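Local coordinates for protein xyloglucan-specific endo-beta-1,4-glucanase BoGH5A (Bacteroides ovatus, PDB 3ZMR) that cuts the beta-1,4-glucan backbone of xyloglucan internally, with retention of the anomeric configuration, releasing xyloglucan oligosaccharides, at residues R15-D20 against I85-K90; A104-G109 against G296-Y301; G109-T114 against D252-F257. One frame throughout, in Å; residues are numbered along the deposited sequence.

Interaction 1: R15-D20 against I85-K90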
loop_
_atom_site.group_PDB
_atom_site.type_symbol
_atom_site.label_atom_id
_atom_site.label_comp_id
_atom_site.label_asym_id
_atom_site.label_seq_id
_atom_site.Cartn_x
_atom_site.Cartn_y
_atom_site.Cartn_z
ATOM N N ARG A 15 14.864 25.559 -27.072
ATOM C CA ARG A 15 13.700 25.865 -27.907
ATOM C C ARG A 15 12.754 24.660 -28.066
ATOM O O ARG A 15 11.577 24.806 -28.434
ATOM C CB ARG A 15 14.152 26.344 -29.284
ATOM C CG ARG A 15 15.007 27.603 -29.264
ATOM C CD ARG A 15 14.215 28.820 -28.855
ATOM N NE ARG A 15 14.982 30.060 -29.043
ATOM C CZ ARG A 15 14.830 30.911 -30.055
ATOM N NH1 ARG A 15 13.933 30.678 -31.011
ATOM N NH2 ARG A 15 15.563 32.020 -30.104
ATOM N N ASN A 16 13.289 23.479 -27.775
ATOM C CA ASN A 16 12.544 22.230 -27.915
ATOM C C ASN A 16 12.858 21.307 -26.748
ATOM O O ASN A 16 13.816 20.545 -26.777
ATOM C CB ASN A 16 12.867 21.549 -29.250
ATOM C CG ASN A 16 12.477 22.408 -30.440
ATOM O OD1 ASN A 16 11.305 22.447 -30.850
ATOM N ND2 ASN A 16 13.448 23.132 -30.976
ATOM N N LEU A 17 12.039 21.421 -25.712
ATOM C CA LEU A 17 12.249 20.671 -24.475
ATOM C C LEU A 17 11.483 19.335 -24.503
ATOM O O LEU A 17 10.342 19.256 -24.996
ATOM C CB LEU A 17 11.774 21.505 -23.275
ATOM C CG LEU A 17 12.426 22.880 -23.082
ATOM C CD1 LEU A 17 11.803 23.612 -21.904
ATOM C CD2 LEU A 17 13.954 22.812 -22.977
ATOM N N GLU A 18 12.095 18.337 -23.878
ATOM C CA GLU A 18 11.565 16.972 -23.798
ATOM C C GLU A 18 11.571 16.519 -22.339
ATOM O O GLU A 18 12.626 16.566 -21.685
ATOM C CB GLU A 18 12.429 15.998 -24.628
ATOM C CG GLU A 18 12.668 16.412 -26.071
ATOM C CD GLU A 18 11.644 15.890 -27.059
ATOM O OE1 GLU A 18 10.896 14.942 -26.740
ATOM O OE2 GLU A 18 11.599 16.435 -28.180
ATOM N N PHE A 19 10.410 16.010 -21.888
ATOM C CA PHE A 19 10.244 15.491 -20.530
ATOM C C PHE A 19 9.707 14.055 -20.612
ATOM O O PHE A 19 8.900 13.717 -21.491
ATOM C CB PHE A 19 9.252 16.341 -19.747
ATOM C CG PHE A 19 9.722 17.744 -19.436
ATOM C CD1 PHE A 19 9.631 18.762 -20.368
ATOM C CD2 PHE A 19 10.201 18.057 -18.181
ATOM C CE1 PHE A 19 10.044 20.057 -20.051
ATOM C CE2 PHE A 19 10.625 19.325 -17.859
ATOM C CZ PHE A 19 10.535 20.336 -18.788
ATOM N N ASP A 20 10.124 13.210 -19.676
ATOM C CA ASP A 20 9.455 11.909 -19.536
ATOM C C ASP A 20 8.146 12.092 -18.714
ATOM O O ASP A 20 7.765 13.215 -18.326
ATOM C CB ASP A 20 10.409 10.813 -19.021
ATOM C CG ASP A 20 10.835 10.991 -17.601
ATOM O OD1 ASP A 20 10.152 11.687 -16.839
ATOM O OD2 ASP A 20 11.869 10.391 -17.250
ATOM N N ILE A 85 9.354 34.592 -28.453
ATOM C CA ILE A 85 10.082 33.348 -28.562
ATOM C C ILE A 85 9.172 32.265 -27.997
ATOM O O ILE A 85 8.650 32.375 -26.885
ATOM C CB ILE A 85 11.446 33.383 -27.854
ATOM C CG1 ILE A 85 12.364 34.375 -28.586
ATOM C CG2 ILE A 85 12.059 31.978 -27.797
ATOM C CD1 ILE A 85 13.725 34.568 -27.951
ATOM N N ILE A 86 8.956 31.232 -28.802
ATOM C CA ILE A 86 7.982 30.200 -28.447
ATOM C C ILE A 86 8.679 28.852 -28.400
ATOM O O ILE A 86 9.129 28.326 -29.427
ATOM C CB ILE A 86 6.758 30.184 -29.384
ATOM C CG1 ILE A 86 6.123 31.588 -29.390
ATOM C CG2 ILE A 86 5.767 29.135 -28.890
ATOM C CD1 ILE A 86 4.950 31.791 -30.320
ATOM N N ILE A 87 8.784 28.337 -27.180
ATOM C CA ILE A 87 9.473 27.086 -26.888
ATOM C C ILE A 87 8.472 25.922 -26.944
ATOM O O ILE A 87 7.379 26.004 -26.423
ATOM C CB ILE A 87 10.098 27.166 -25.467
ATOM C CG1 ILE A 87 11.165 28.265 -25.404
ATOM C CG2 ILE A 87 10.625 25.803 -25.012
ATOM C CD1 ILE A 87 11.567 28.682 -23.993
ATOM N N ASN A 88 8.869 24.845 -27.613
ATOM C CA ASN A 88 8.079 23.608 -27.633
ATOM C C ASN A 88 8.410 22.766 -26.392
ATOM O O ASN A 88 9.582 22.656 -26.021
ATOM C CB ASN A 88 8.391 22.764 -28.880
ATOM C CG ASN A 88 7.880 23.402 -30.177
ATOM O OD1 ASN A 88 6.706 23.766 -30.293
ATOM N ND2 ASN A 88 8.780 23.546 -31.150
ATOM N N VAL A 89 7.366 22.180 -25.801
ATOM C CA VAL A 89 7.476 21.200 -24.724
ATOM C C VAL A 89 6.719 19.930 -25.094
ATOM O O VAL A 89 5.520 19.969 -25.401
ATOM C CB VAL A 89 6.913 21.756 -23.394
ATOM C CG1 VAL A 89 7.005 20.712 -22.277
ATOM C CG2 VAL A 89 7.667 23.022 -23.016
ATOM N N LYS A 90 7.432 18.811 -25.039
ATOM C CA LYS A 90 6.838 17.497 -25.316
ATOM C C LYS A 90 7.092 16.622 -24.093
ATOM O O LYS A 90 8.218 16.526 -23.608
ATOM C CB LYS A 90 7.473 16.844 -26.542
ATOM C CG LYS A 90 6.858 15.497 -26.925
ATOM C CD LYS A 90 7.521 14.899 -28.162
ATOM C CE LYS A 90 7.283 15.739 -29.398
ATOM N NZ LYS A 90 7.982 15.149 -30.576
HETATM O O HOH W 1 10.596 26.460 -30.607
#

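Interaction 2: A104-G109 against G296-Y301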
loop_
_atom_site.group_PDB
_atom_site.type_symbol
_atom_site.label_atom_id
_atom_site.label_comp_id
_atom_site.label_asym_id
_atom_site.label_seq_id
_atom_site.Cartn_x
_atom_site.Cartn_y
_atom_site.Cartn_z
ATOM N N ALA A 104 5.440 -10.879 -23.310
ATOM C CA ALA A 104 4.321 -10.079 -23.748
ATOM C C ALA A 104 3.162 -10.159 -22.745
ATOM O O ALA A 104 2.989 -11.183 -22.064
ATOM C CB ALA A 104 3.843 -10.554 -25.089
ATOM N N PRO A 105 2.334 -9.114 -22.682
ATOM C CA PRO A 105 1.167 -9.162 -21.801
ATOM C C PRO A 105 0.298 -10.383 -22.127
ATOM O O PRO A 105 0.141 -10.782 -23.288
ATOM C CB PRO A 105 0.463 -7.842 -22.107
ATOM C CG PRO A 105 1.601 -6.915 -22.437
ATOM C CD PRO A 105 2.466 -7.790 -23.304
ATOM N N ASP A 106 -0.303 -10.934 -21.084
ATOM C CA ASP A 106 -1.131 -12.153 -21.172
ATOM C C ASP A 106 -2.317 -11.992 -20.248
ATOM O O ASP A 106 -2.145 -11.856 -19.038
ATOM C CB ASP A 106 -0.283 -13.386 -20.794
ATOM C CG ASP A 106 -0.985 -14.721 -20.988
ATOM O OD1 ASP A 106 -2.202 -14.739 -21.261
ATOM O OD2 ASP A 106 -0.293 -15.752 -20.856
ATOM N N ASN A 107 -3.524 -11.959 -20.795
ATOM C CA ASN A 107 -4.734 -11.863 -19.973
ATOM C C ASN A 107 -5.381 -13.189 -19.573
ATOM O O ASN A 107 -6.513 -13.211 -19.076
ATOM C CB ASN A 107 -5.755 -10.940 -20.628
ATOM C CG ASN A 107 -6.430 -11.556 -21.829
ATOM O OD1 ASN A 107 -6.196 -12.693 -22.156
ATOM N ND2 ASN A 107 -7.303 -10.802 -22.459
ATOM N N THR A 108 -4.653 -14.280 -19.751
ATOM C CA THR A 108 -5.151 -15.592 -19.336
ATOM C C THR A 108 -5.419 -15.584 -17.838
ATOM O O THR A 108 -4.523 -15.308 -17.043
ATOM C CB THR A 108 -4.188 -16.723 -19.708
ATOM O OG1 THR A 108 -3.942 -16.675 -21.113
ATOM C CG2 THR A 108 -4.786 -18.075 -19.352
ATOM N N GLY A 109 -6.656 -15.866 -17.461
ATOM C CA GLY A 109 -7.031 -15.848 -16.037
ATOM C C GLY A 109 -7.140 -14.474 -15.409
ATOM O O GLY A 109 -7.345 -14.370 -14.205
ATOM N N GLY A 296 6.029 -8.157 -17.408
ATOM C CA GLY A 296 5.047 -8.509 -18.402
ATOM C C GLY A 296 4.235 -9.737 -18.088
ATOM O O GLY A 296 3.970 -10.054 -16.925
ATOM N N GLY A 297 3.815 -10.468 -19.120
ATOM C CA GLY A 297 2.918 -11.599 -18.940
ATOM C C GLY A 297 1.660 -11.185 -18.191
ATOM O O GLY A 297 1.122 -10.081 -18.370
ATOM N N ARG A 298 1.165 -12.071 -17.337
ATOM C CA ARG A 298 -0.024 -11.750 -16.536
ATOM C C ARG A 298 0.242 -10.602 -15.543
ATOM O O ARG A 298 -0.702 -9.972 -15.048
ATOM C CB ARG A 298 -0.493 -12.986 -15.796
ATOM C CG ARG A 298 -1.094 -14.059 -16.702
ATOM C CD ARG A 298 -1.410 -15.263 -15.856
ATOM N NE ARG A 298 -1.906 -16.463 -16.519
ATOM C CZ ARG A 298 -1.174 -17.331 -17.186
ATOM N NH1 ARG A 298 0.117 -17.113 -17.459
ATOM N NH2 ARG A 298 -1.770 -18.459 -17.607
ATOM N N ASN A 299 1.517 -10.357 -15.229
ATOM C CA ASN A 299 1.881 -9.261 -14.342
ATOM C C ASN A 299 1.602 -7.882 -14.947
ATOM O O ASN A 299 1.561 -6.886 -14.260
ATOM C CB ASN A 299 3.337 -9.336 -13.912
ATOM C CG ASN A 299 3.603 -10.458 -12.918
ATOM O OD1 ASN A 299 2.695 -10.996 -12.265
ATOM N ND2 ASN A 299 4.849 -10.798 -12.788
ATOM N N HIS A 300 1.383 -7.831 -16.246
ATOM C CA HIS A 300 0.912 -6.602 -16.895
ATOM C C HIS A 300 -0.461 -6.186 -16.370
ATOM O O HIS A 300 -0.725 -5.009 -16.208
ATOM C CB HIS A 300 0.854 -6.820 -18.412
ATOM C CG HIS A 300 0.416 -5.618 -19.197
ATOM N ND1 HIS A 300 1.282 -4.602 -19.505
ATOM C CD2 HIS A 300 -0.788 -5.251 -19.700
ATOM C CE1 HIS A 300 0.651 -3.681 -20.215
ATOM N NE2 HIS A 300 -0.608 -4.044 -20.339
ATOM N N TYR A 301 -1.292 -7.184 -16.060
ATOM C CA TYR A 301 -2.691 -7.002 -15.695
ATOM C C TYR A 301 -3.011 -7.215 -14.211
ATOM O O TYR A 301 -4.146 -6.957 -13.781
ATOM C CB TYR A 301 -3.547 -7.987 -16.488
ATOM C CG TYR A 301 -3.560 -7.749 -17.983
ATOM C CD1 TYR A 301 -4.243 -6.650 -18.538
ATOM C CD2 TYR A 301 -2.907 -8.609 -18.858
ATOM C CE1 TYR A 301 -4.305 -6.429 -19.908
ATOM C CE2 TYR A 301 -2.960 -8.388 -20.226
ATOM C CZ TYR A 301 -3.644 -7.294 -20.723
ATOM O OH TYR A 301 -3.687 -7.096 -22.078
HETATM O O HOH W 2 -4.221 -18.483 -15.885
#

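Interaction 3: G109-T114 against D252-F257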
loop_
_atom_site.group_PDB
_atom_site.type_symbol
_atom_site.label_atom_id
_atom_site.label_comp_id
_atom_site.label_asym_id
_atom_site.label_seq_id
_atom_site.Cartn_x
_atom_site.Cartn_y
_atom_site.Cartn_z
ATOM N N GLY A 109 -6.656 -15.866 -17.461
ATOM C CA GLY A 109 -7.031 -15.848 -16.037
ATOM C C GLY A 109 -7.140 -14.474 -15.409
ATOM O O GLY A 109 -7.345 -14.370 -14.205
ATOM N N MET A 110 -7.062 -13.436 -16.245
ATOM C CA MET A 110 -7.088 -12.041 -15.816
ATOM C C MET A 110 -8.389 -11.428 -16.331
ATOM O O MET A 110 -8.463 -10.954 -17.465
ATOM C CB MET A 110 -5.858 -11.249 -16.292
ATOM C CG MET A 110 -4.537 -11.975 -16.132
ATOM S SD MET A 110 -4.154 -12.620 -14.503
ATOM C CE MET A 110 -3.635 -11.145 -13.654
ATOM N N ARG A 111 -9.432 -11.480 -15.504
ATOM C CA ARG A 111 -10.759 -10.983 -15.881
ATOM C C ARG A 111 -10.725 -9.495 -16.185
ATOM O O ARG A 111 -9.943 -8.735 -15.610
ATOM C CB ARG A 111 -11.758 -11.259 -14.778
ATOM C CG ARG A 111 -12.015 -12.756 -14.574
ATOM C CD ARG A 111 -12.770 -12.990 -13.276
ATOM N NE ARG A 111 -11.862 -12.853 -12.145
ATOM C CZ ARG A 111 -12.216 -12.961 -10.875
ATOM N NH1 ARG A 111 -13.499 -13.134 -10.527
ATOM N NH2 ARG A 111 -11.272 -12.897 -9.953
ATOM N N ASP A 112 -11.621 -9.069 -17.076
ATOM C CA ASP A 112 -11.746 -7.663 -17.413
ATOM C C ASP A 112 -12.584 -6.951 -16.342
ATOM O O ASP A 112 -13.766 -6.582 -16.552
ATOM C CB ASP A 112 -12.384 -7.490 -18.791
ATOM C CG ASP A 112 -12.293 -6.073 -19.295
ATOM O OD1 ASP A 112 -11.528 -5.263 -18.758
ATOM O OD2 ASP A 112 -12.969 -5.783 -20.285
ATOM N N LEU A 113 -11.943 -6.749 -15.189
ATOM C CA LEU A 113 -12.543 -6.118 -14.009
ATOM C C LEU A 113 -11.601 -5.049 -13.481
ATOM O O LEU A 113 -10.400 -5.295 -13.367
ATOM C CB LEU A 113 -12.763 -7.168 -12.913
ATOM C CG LEU A 113 -13.759 -8.292 -13.200
ATOM C CD1 LEU A 113 -13.706 -9.323 -12.095
ATOM C CD2 LEU A 113 -15.161 -7.700 -13.360
ATOM N N THR A 114 -12.134 -3.881 -13.148
ATOM C CA THR A 114 -11.349 -2.880 -12.451
ATOM C C THR A 114 -11.019 -3.406 -11.043
ATOM O O THR A 114 -11.689 -4.301 -10.539
ATOM C CB THR A 114 -12.066 -1.547 -12.309
ATOM O OG1 THR A 114 -13.211 -1.770 -11.492
ATOM C CG2 THR A 114 -12.466 -0.985 -13.665
ATOM N N ASP A 252 -3.077 -16.530 -11.840
ATOM C CA ASP A 252 -4.214 -15.767 -12.298
ATOM C C ASP A 252 -4.556 -14.591 -11.352
ATOM O O ASP A 252 -3.795 -14.280 -10.410
ATOM C CB ASP A 252 -5.374 -16.704 -12.651
ATOM C CG ASP A 252 -6.121 -17.268 -11.485
ATOM O OD1 ASP A 252 -6.077 -16.752 -10.357
ATOM O OD2 ASP A 252 -6.869 -18.238 -11.753
ATOM N N ASP A 253 -5.673 -13.922 -11.621
ATOM C CA ASP A 253 -5.978 -12.645 -10.970
ATOM C C ASP A 253 -6.434 -12.758 -9.504
ATOM O O ASP A 253 -6.668 -11.774 -8.826
ATOM C CB ASP A 253 -6.960 -11.797 -11.786
ATOM C CG ASP A 253 -8.364 -12.379 -11.863
ATOM O OD1 ASP A 253 -8.679 -13.365 -11.147
ATOM O OD2 ASP A 253 -9.187 -11.822 -12.636
ATOM N N ARG A 254 -6.540 -13.988 -9.019
ATOM C CA ARG A 254 -6.832 -14.211 -7.620
ATOM C C ARG A 254 -5.594 -13.944 -6.762
ATOM O O ARG A 254 -5.712 -13.848 -5.543
ATOM C CB ARG A 254 -7.412 -15.616 -7.389
ATOM C CG ARG A 254 -8.798 -15.862 -8.021
ATOM C CD ARG A 254 -9.131 -17.371 -8.068
ATOM N NE ARG A 254 -7.976 -18.097 -8.614
ATOM C CZ ARG A 254 -7.619 -19.354 -8.339
ATOM N NH1 ARG A 254 -8.334 -20.106 -7.515
ATOM N NH2 ARG A 254 -6.525 -19.864 -8.897
ATOM N N LEU A 255 -4.410 -13.856 -7.374
ATOM C CA LEU A 255 -3.173 -13.502 -6.671
ATOM C C LEU A 255 -2.838 -12.039 -6.892
ATOM O O LEU A 255 -2.681 -11.595 -8.046
ATOM C CB LEU A 255 -1.983 -14.352 -7.074
ATOM C CG LEU A 255 -0.631 -14.074 -6.406
ATOM C CD1 LEU A 255 -0.689 -14.323 -4.894
ATOM C CD2 LEU A 255 0.468 -14.910 -7.008
ATOM N N LEU A 256 -2.762 -11.299 -5.799
ATOM C CA LEU A 256 -2.400 -9.876 -5.768
ATOM C C LEU A 256 -1.072 -9.696 -5.059
ATOM O O LEU A 256 -0.719 -10.494 -4.162
ATOM C CB LEU A 256 -3.477 -9.044 -5.049
ATOM C CG LEU A 256 -4.900 -8.967 -5.659
ATOM C CD1 LEU A 256 -5.753 -10.155 -5.270
ATOM C CD2 LEU A 256 -5.596 -7.679 -5.220
ATOM N N PHE A 257 -0.325 -8.675 -5.489
ATOM C CA PHE A 257 0.929 -8.303 -4.840
ATOM C C PHE A 257 0.767 -6.985 -4.102
ATOM O O PHE A 257 0.157 -6.057 -4.623
ATOM C CB PHE A 257 2.093 -8.126 -5.828
ATOM C CG PHE A 257 2.399 -9.299 -6.734
ATOM C CD1 PHE A 257 2.139 -10.631 -6.416
ATOM C CD2 PHE A 257 3.068 -9.035 -7.924
ATOM C CE1 PHE A 257 2.482 -11.629 -7.293
ATOM C CE2 PHE A 257 3.424 -10.043 -8.779
ATOM C CZ PHE A 257 3.121 -11.339 -8.480
HETATM O O HOH W 3 -8.714 -9.164 -13.205
#

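Interaction 1: R15-D20 against I85-K90
A bend at chi2 (-69°) carries the end of Arg15 back toward Ile85, whose CG2, set anti to its own backbone N, comes up under the middle of the guanidinium: CG2 lies 3.7 Å from Arg15 CZ, over one face of the group. The two side chains cross at about a right angle, and Arg15 NE is hydrogen-bonded to the backbone O of Val10. Cut back to an alanine, this position would probably leave the Ile85 methyl without its flat cover and the Val10 carbonyl without this donor. The strands run parallel, and Asn88 and Lys90 each bond by N and O to the residues flanking their bridge partner: Asn88 N gives to Arg15 O, and Leu17 N to Asn88 O at 2.8 Å. One water donates to both Arg15 O and Ile86 O. Asn88 ND2 reaches Asn16 OD1 at 2.8 Å in a nearly straight bond (171°). On the buried face, Leu17 CG rests on Ile87 CG2 at 3.9 Å, while Phe19 CD1 meets Val89 CG1 at 3.8 Å. Strand 16-19 is an edge strand of its sheet in the BACON domain; strand 85-91 also pairs antiparallel with strand 71-78, and strands 24-31 and 55-62 pack against Leu17 and Phe19.

Interaction 2: A104-G109 against G296-Y301
Thr108 O is met by Arg298 NE at 2.9 Å, in a weak bond bent to 127°, and weakly by a water that also accepts from Arg298 NH2. Within the same loop Asp106 OD1 takes two bonds from Thr108: the bond from OG1, 2.6 Å, uses the syn lone pair of Asp106 OD1, and the backbone N comes from above the carboxylate plane at 2.9 Å. The second of these makes an Asx turn, and just past it Thr108 O meets Arg298. The other carboxylate oxygen, Asp106 OD2, sits over one face of the guanidinium, 3.7 Å from Arg298 NH1; this long salt bridge is one of charge alone, since no N-H points at the oxygen. The loop leading to helix 115-122 is thus laid along the turn that joins helix 275-293 to strand 304-307 of the catalytic TIM barrel. Gly296 leaves that helix with positive phi and Gly297 follows, also with positive phi; Asp106 N bonds weakly to Gly297 O at 3.2 Å. One residue before Asp106, Pro105 lies on the face of His300, its CG 3.8 Å from the ring centroid and 14° off the normal. Tyr301 receives Asn107 CB over one face in a second CH-pi contact, while Asp106 O comes to the edge of the ring at Tyr301 CD2, 3.3 Å away. Asn107 OD1 is hydrogen-bonded to a bound bis-tris molecule, probably from the crystallisation liquor.

Interaction 3: G109-T114 against D252-F257
A type I beta turn, Asp252 to Leu255, leads into strand 255-258 of the TIM barrel, and the loop before helix 115-122 is tied to it mainly through Asp253. The Asp253 carboxylate is gripped side-on by Arg111: NE binds OD2 on the syn lone pair of that oxygen at 2.9 Å with an angle of 165°, while NH2 comes to OD1 from above the carboxylate plane, also at 2.9 Å. The bend of the arginine at chi3 (-76°) turns its NE edge toward the acid, with the two planes 47° apart. OD2 also accepts from Arg111 N, so the same residue holds that oxygen by backbone and side chain together, and a water bridges it to Arg111 O. These donors would probably stabilise the negative charge of this buried carboxylate. Arg111 NH2 has a further partner in Tyr210 OH. Two residues before Arg111, Gly109 O accepts from Asp253 N at 3.1 Å. Asp252 forms an Asx turn within its own segment, its OD1 accepting from Arg254 N and, in a salt bridge, from Arg254 NE. The thioether of Met110 slips in beside the turn, with SD 3.5 Å from Asp253 N.

How the interactions relate
Interaction 1 belongs to the BACON domain, whereas interactions 2 and 3 lie on the catalytic barrel, about 35 and 40 Å away between centres. In interaction 1 the regular parallel backbone pairing buries Leu17, Phe19, Ile87 and Val89 on one face and leaves the other largely polar and solvent-facing. Interactions 2 and 3 share Gly109 and hold one continuous loop, 104-114, against two successive barrel connections. Interaction 2 is the surface contact, made of weak backbone bonds, a loose ion pair and CH-pi packing; interaction 3 is partly buried and relies on a tight bidentate salt bridge. Met110 joins them, its CE lying 3.5 Å from Arg298 O.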